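Local coordinates for inactive glucansucrase (Lactobacillus reuteri, PDB 5JBD), which is an inactive member of the glucansucrase family, built around a TIM-type barrel and carrying a bound calcium ion, at residues 108-113 / 137-142; 103-108 / 151-156. All coordinates share one frame; numbering follows the deposited sequence.

Interaction 1: residues 108-113 / 137-142; sequences ANYGLT and RYVIEQ
Y110 and L112, on the loop between helices 90-101 and 114-117, pack against V139 in a loop-on-helix contact within a largely helical part of the chain. The inner half is buried and apolar. Helix 126-147 presents the CG2 methyl of V139 to both loop residues: it lies 4.0 Å from Y110 CB and 4.1 Å from L112 CD1. With CG1 of V139 anti to the backbone N (chi1 174°), CG2 is turned to Y110 and L112, while CG1 faces the earlier part of the loop, at the carbonyl O of Y105. L112 is buried here and also touches N135, L136 and V101, while Y138 adds a thinner contact on the CE2 side of the Y110 ring, its CD2 standing 4.3 Å from Y110 CE2.

Going outward, the contact turns polar and less buried. Y110 and Q142 are partly exposed; the ring and amide planes stand 59° apart, without a hydrogen bond between them. The amide nitrogen of Q142 has its polar partner elsewhere, donating to the carbonyl O of Q66. It is nevertheless on this side that the two segments come nearest, NE2 of Q142 lying obliquely to the ring, 3.5 Å from Y110 CE1.

Interaction 2: residues 103-108 / 151-156; sequences NGYENA and SKLAND
The Y105 ring and the D156 carboxylate meet almost at right angles, their planes 88° apart, with D156 OD2 in the plane of the ring at its edge. Neither segment lays a group flat on a face of this ring; K152 NZ approaches it obliquely, and the F100 ring from helix 90-101 meets it at about 35°. The edge-on approach suits a hydrogen bond from the phenol: Y105 OH donates to D156 OD2 over 2.6 Å, using the anti lone pair of that oxygen. The same OD2 sits 3.2 Å from Y105 CE1, so it lies close to the ring's edge as well as to the hydroxyl.

The other lone pair of OD2, the syn one, takes the ammonium of K152. This is a salt bridge across one turn of the helix, K152 NZ to D156 OD2 at 2.7 Å. The lysine chain is extended until its last torsion, where chi4 of -68° bends NZ across to the carboxylate. Two donors thus grip one oxygen, and the nearby positive charge probably helps keep D156 ionised. The N103 carbonyl O comes within 3.7 Å of K152 NZ without bonding to it, and G104, at positive phi, carries the backbone past the ammonium with no side chain in the way. Past the hydroxyl, the helix backbone comes close: L153 CA lies 3.7 Å from Y105 OH.

Loop 103-108 follows helix 90-101, and N103 ND2 is bonded back to the carbonyl of Y99. F100 of helix 90-101 touches L153 and D156 as well as Y105, while I140 of helix 126-147 touches Y105 and L153, so the tyrosine reaches helix 151-162 past side chains of both other helices.

How the interactions relate
The two contacts lie 10 Å apart, centre to centre, in the same helical part of the chain. They split one loop between them: residues 103-108 and 108-113 share A108 and join helix 90-101 to helix 114-117. Their partners sit on consecutive helices, 126-147 and 151-162. Along the chain the order is 103-108, 108-113, 137-142, 151-156, which nests interaction 1 within interaction 2. The loop's two halves are tied together by a probable hydrogen bond, N107 N to L112 O at 2.8 Å. Interactions 1 and 2 lie about 51 and 42 Å from the chain's centre, within its family 70 part, and hold one loop against two successive helices.

Interaction 1: residues 108-113 / 137-142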
loop_
_atom_site.group_PDB
_atom_site.type_symbol
_atom_site.label_atom_id
_atom_site.label_comp_id
_atom_site.label_asym_id
_atom_site.label_seq_id
_atom_site.Cartn_x
_atom_site.Cartn_y
_atom_site.Cartn_z
ATOM N N ALA A 108 11.238 -53.473 -3.522
ATOM C CA ALA A 108 10.510 -54.714 -3.864
ATOM C C ALA A 108 10.430 -55.728 -2.715
ATOM O O ALA A 108 9.464 -56.483 -2.633
ATOM C CB ALA A 108 11.133 -55.376 -5.089
ATOM N N ASN A 109 11.438 -55.743 -1.842
ATOM C CA ASN A 109 11.448 -56.637 -0.686
ATOM C C ASN A 109 10.376 -56.300 0.361
ATOM O O ASN A 109 10.013 -57.169 1.159
ATOM C CB ASN A 109 12.845 -56.671 -0.046
ATOM C CG ASN A 109 13.884 -57.296 -0.957
ATOM O OD1 ASN A 109 13.712 -58.418 -1.453
ATOM N ND2 ASN A 109 14.992 -56.596 -1.141
ATOM N N TYR A 110 9.870 -55.059 0.351
ATOM C CA TYR A 110 8.776 -54.625 1.241
ATOM C C TYR A 110 7.446 -54.391 0.499
ATOM O O TYR A 110 6.562 -53.694 1.011
ATOM C CB TYR A 110 9.220 -53.382 2.047
ATOM C CG TYR A 110 10.301 -53.723 3.034
ATOM C CD1 TYR A 110 11.636 -53.791 2.641
ATOM C CD2 TYR A 110 9.988 -54.051 4.348
ATOM C CE1 TYR A 110 12.635 -54.157 3.535
ATOM C CE2 TYR A 110 10.976 -54.418 5.253
ATOM C CZ TYR A 110 12.300 -54.468 4.845
ATOM O OH TYR A 110 13.276 -54.837 5.741
ATOM N N GLY A 111 7.298 -54.994 -0.686
ATOM C CA GLY A 111 6.049 -54.940 -1.463
ATOM C C GLY A 111 5.704 -53.592 -2.073
ATOM O O GLY A 111 4.533 -53.327 -2.360
ATOM N N LEU A 112 6.722 -52.755 -2.295
ATOM C CA LEU A 112 6.539 -51.367 -2.724
ATOM C C LEU A 112 7.354 -51.074 -3.972
ATOM O O LEU A 112 8.504 -50.651 -3.896
ATOM C CB LEU A 112 6.939 -50.411 -1.594
ATOM C CG LEU A 112 6.068 -50.484 -0.339
ATOM C CD1 LEU A 112 6.741 -49.776 0.830
ATOM C CD2 LEU A 112 4.672 -49.921 -0.593
ATOM N N THR A 113 6.752 -51.345 -5.123
ATOM C CA THR A 113 7.314 -50.993 -6.428
ATOM C C THR A 113 6.336 -50.081 -7.148
ATOM O O THR A 113 5.191 -49.929 -6.720
ATOM C CB THR A 113 7.575 -52.235 -7.306
ATOM O OG1 THR A 113 6.337 -52.892 -7.624
ATOM C CG2 THR A 113 8.503 -53.210 -6.596
ATOM N N ARG A 137 6.986 -46.852 5.915
ATOM C CA ARG A 137 7.725 -46.268 7.033
ATOM C C ARG A 137 9.102 -46.939 7.232
ATOM O O ARG A 137 10.096 -46.240 7.443
ATOM C CB ARG A 137 6.900 -46.268 8.316
ATOM C CG ARG A 137 5.762 -45.259 8.286
ATOM C CD ARG A 137 5.178 -45.039 9.671
ATOM N NE ARG A 137 4.364 -46.169 10.139
ATOM C CZ ARG A 137 3.073 -46.359 9.834
ATOM N NH1 ARG A 137 2.395 -45.503 9.079
ATOM N NH2 ARG A 137 2.442 -47.423 10.311
ATOM N N TYR A 138 9.160 -48.270 7.111
ATOM C CA TYR A 138 10.432 -49.011 7.186
ATOM C C TYR A 138 11.390 -48.565 6.062
ATOM O O TYR A 138 12.573 -48.335 6.298
ATOM C CB TYR A 138 10.209 -50.544 7.134
ATOM C CG TYR A 138 9.289 -51.120 8.203
ATOM C CD1 TYR A 138 9.256 -50.600 9.506
ATOM C CD2 TYR A 138 8.450 -52.205 7.917
ATOM C CE1 TYR A 138 8.416 -51.128 10.478
ATOM C CE2 TYR A 138 7.598 -52.736 8.888
ATOM C CZ TYR A 138 7.583 -52.190 10.163
ATOM O OH TYR A 138 6.735 -52.679 11.124
ATOM N N VAL A 139 10.846 -48.402 4.856
ATOM C CA VAL A 139 11.631 -47.957 3.693
ATOM C C VAL A 139 12.078 -46.498 3.872
ATOM O O VAL A 139 13.209 -46.165 3.558
ATOM C CB VAL A 139 10.858 -48.180 2.366
ATOM C CG1 VAL A 139 11.599 -47.575 1.172
ATOM C CG2 VAL A 139 10.620 -49.678 2.141
ATOM N N ILE A 140 11.214 -45.662 4.440
ATOM C CA ILE A 140 11.583 -44.277 4.786
ATOM C C ILE A 140 12.734 -44.256 5.819
ATOM O O ILE A 140 13.669 -43.465 5.679
ATOM C CB ILE A 140 10.366 -43.459 5.274
ATOM C CG1 ILE A 140 9.446 -43.156 4.091
ATOM C CG2 ILE A 140 10.788 -42.130 5.908
ATOM C CD1 ILE A 140 8.117 -42.549 4.471
ATOM N N GLU A 141 12.652 -45.094 6.850
ATOM C CA GLU A 141 13.708 -45.152 7.877
ATOM C C GLU A 141 15.038 -45.654 7.301
ATOM O O GLU A 141 16.110 -45.224 7.724
ATOM C CB GLU A 141 13.274 -46.030 9.061
ATOM C CG GLU A 141 12.116 -45.458 9.886
ATOM C CD GLU A 141 12.444 -44.150 10.587
ATOM O OE1 GLU A 141 13.626 -43.902 10.902
ATOM O OE2 GLU A 141 11.513 -43.357 10.848
ATOM N N GLN A 142 14.973 -46.563 6.332
ATOM C CA GLN A 142 16.177 -46.954 5.594
ATOM C C GLN A 142 16.782 -45.756 4.858
ATOM O O GLN A 142 18.002 -45.572 4.873
ATOM C CB GLN A 142 15.874 -48.060 4.604
ATOM C CG GLN A 142 15.540 -49.386 5.234
ATOM C CD GLN A 142 14.799 -50.270 4.228
ATOM O OE1 GLN A 142 14.871 -50.054 3.003
ATOM N NE2 GLN A 142 14.040 -51.227 4.734
#

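Interaction 2: residues 103-108 / 151-156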
loop_
_atom_site.group_PDB
_atom_site.type_symbol
_atom_site.label_atom_id
_atom_site.label_comp_id
_atom_site.label_asym_id
_atom_site.label_seq_id
_atom_site.Cartn_x
_atom_site.Cartn_y
_atom_site.Cartn_z
ATOM N N ASN A 103 9.106 -41.403 -5.862
ATOM C CA ASN A 103 10.092 -40.332 -5.642
ATOM C C ASN A 103 11.183 -40.728 -4.635
ATOM O O ASN A 103 11.493 -39.991 -3.693
ATOM C CB ASN A 103 9.370 -39.050 -5.223
ATOM C CG ASN A 103 8.631 -38.400 -6.380
ATOM O OD1 ASN A 103 9.237 -37.711 -7.188
ATOM N ND2 ASN A 103 7.325 -38.642 -6.480
ATOM N N GLY A 104 11.776 -41.897 -4.870
ATOM C CA GLY A 104 12.954 -42.354 -4.140
ATOM C C GLY A 104 12.755 -43.354 -3.008
ATOM O O GLY A 104 13.721 -43.677 -2.328
ATOM N N TYR A 105 11.544 -43.876 -2.811
ATOM C CA TYR A 105 11.289 -44.819 -1.707
ATOM C C TYR A 105 10.697 -46.135 -2.205
ATOM O O TYR A 105 9.709 -46.645 -1.669
ATOM C CB TYR A 105 10.392 -44.165 -0.659
ATOM C CG TYR A 105 10.943 -42.852 -0.108
ATOM C CD1 TYR A 105 10.722 -41.644 -0.778
ATOM C CD2 TYR A 105 11.680 -42.818 1.074
ATOM C CE1 TYR A 105 11.212 -40.452 -0.285
ATOM C CE2 TYR A 105 12.179 -41.625 1.572
ATOM C CZ TYR A 105 11.943 -40.442 0.889
ATOM O OH TYR A 105 12.419 -39.244 1.369
ATOM N N GLU A 106 11.336 -46.680 -3.231
ATOM C CA GLU A 106 10.976 -47.974 -3.809
ATOM C C GLU A 106 11.754 -49.084 -3.090
ATOM O O GLU A 106 12.937 -48.922 -2.806
ATOM C CB GLU A 106 11.308 -47.965 -5.312
ATOM C CG GLU A 106 10.434 -48.875 -6.161
ATOM C CD GLU A 106 10.673 -48.753 -7.667
ATOM O OE1 GLU A 106 11.508 -47.930 -8.107
ATOM O OE2 GLU A 106 10.018 -49.503 -8.420
ATOM N N ASN A 107 11.081 -50.193 -2.780
ATOM C CA ASN A 107 11.751 -51.420 -2.308
ATOM C C ASN A 107 10.855 -52.648 -2.548
ATOM O O ASN A 107 9.843 -52.834 -1.863
ATOM C CB ASN A 107 12.133 -51.310 -0.821
ATOM C CG ASN A 107 13.102 -52.397 -0.376
ATOM O OD1 ASN A 107 13.020 -53.539 -0.819
ATOM N ND2 ASN A 107 14.012 -52.046 0.525
ATOM N N ALA A 108 11.238 -53.473 -3.522
ATOM C CA ALA A 108 10.510 -54.714 -3.864
ATOM C C ALA A 108 10.430 -55.728 -2.715
ATOM O O ALA A 108 9.464 -56.483 -2.633
ATOM C CB ALA A 108 11.133 -55.376 -5.089
ATOM N N SER A 151 16.525 -34.418 6.194
ATOM C CA SER A 151 16.415 -33.214 5.360
ATOM C C SER A 151 15.783 -33.525 3.984
ATOM O O SER A 151 14.901 -32.787 3.522
ATOM C CB SER A 151 17.803 -32.551 5.243
ATOM O OG SER A 151 17.704 -31.258 4.663
ATOM N N LYS A 152 16.179 -34.644 3.366
ATOM C CA LYS A 152 15.526 -35.101 2.134
ATOM C C LYS A 152 14.033 -35.390 2.380
ATOM O O LYS A 152 13.179 -34.930 1.623
ATOM C CB LYS A 152 16.211 -36.344 1.558
ATOM C CG LYS A 152 15.751 -36.692 0.140
ATOM C CD LYS A 152 16.293 -38.040 -0.322
ATOM C CE LYS A 152 15.761 -38.412 -1.705
ATOM N NZ LYS A 152 14.296 -38.706 -1.729
ATOM N N LEU A 153 13.738 -36.151 3.436
ATOM C CA LEU A 153 12.347 -36.462 3.818
ATOM C C LEU A 153 11.498 -35.211 3.962
ATOM O O LEU A 153 10.375 -35.149 3.433
ATOM C CB LEU A 153 12.311 -37.283 5.124
ATOM C CG LEU A 153 10.939 -37.608 5.734
ATOM C CD1 LEU A 153 10.050 -38.348 4.745
ATOM C CD2 LEU A 153 11.125 -38.453 6.986
ATOM N N ALA A 154 12.035 -34.206 4.652
ATOM C CA ALA A 154 11.333 -32.939 4.845
ATOM C C ALA A 154 10.934 -32.258 3.523
ATOM O O ALA A 154 9.804 -31.773 3.381
ATOM C CB ALA A 154 12.172 -31.986 5.690
ATOM N N ASN A 155 11.866 -32.233 2.575
ATOM C CA ASN A 155 11.595 -31.716 1.216
ATOM C C ASN A 155 10.549 -32.569 0.476
ATOM O O ASN A 155 9.679 -32.034 -0.184
ATOM C CB ASN A 155 12.889 -31.658 0.381
ATOM C CG ASN A 155 13.891 -30.618 0.890
ATOM O OD1 ASN A 155 13.522 -29.588 1.455
ATOM N ND2 ASN A 155 15.166 -30.881 0.654
ATOM N N ASP A 156 10.649 -33.891 0.607
ATOM C CA ASP A 156 9.707 -34.806 -0.039
ATOM C C ASP A 156 8.298 -34.647 0.534
ATOM O O ASP A 156 7.325 -34.666 -0.215
ATOM C CB ASP A 156 10.209 -36.250 0.050
ATOM C CG ASP A 156 11.479 -36.480 -0.774
ATOM O OD1 ASP A 156 11.703 -35.729 -1.745
ATOM O OD2 ASP A 156 12.252 -37.403 -0.461
#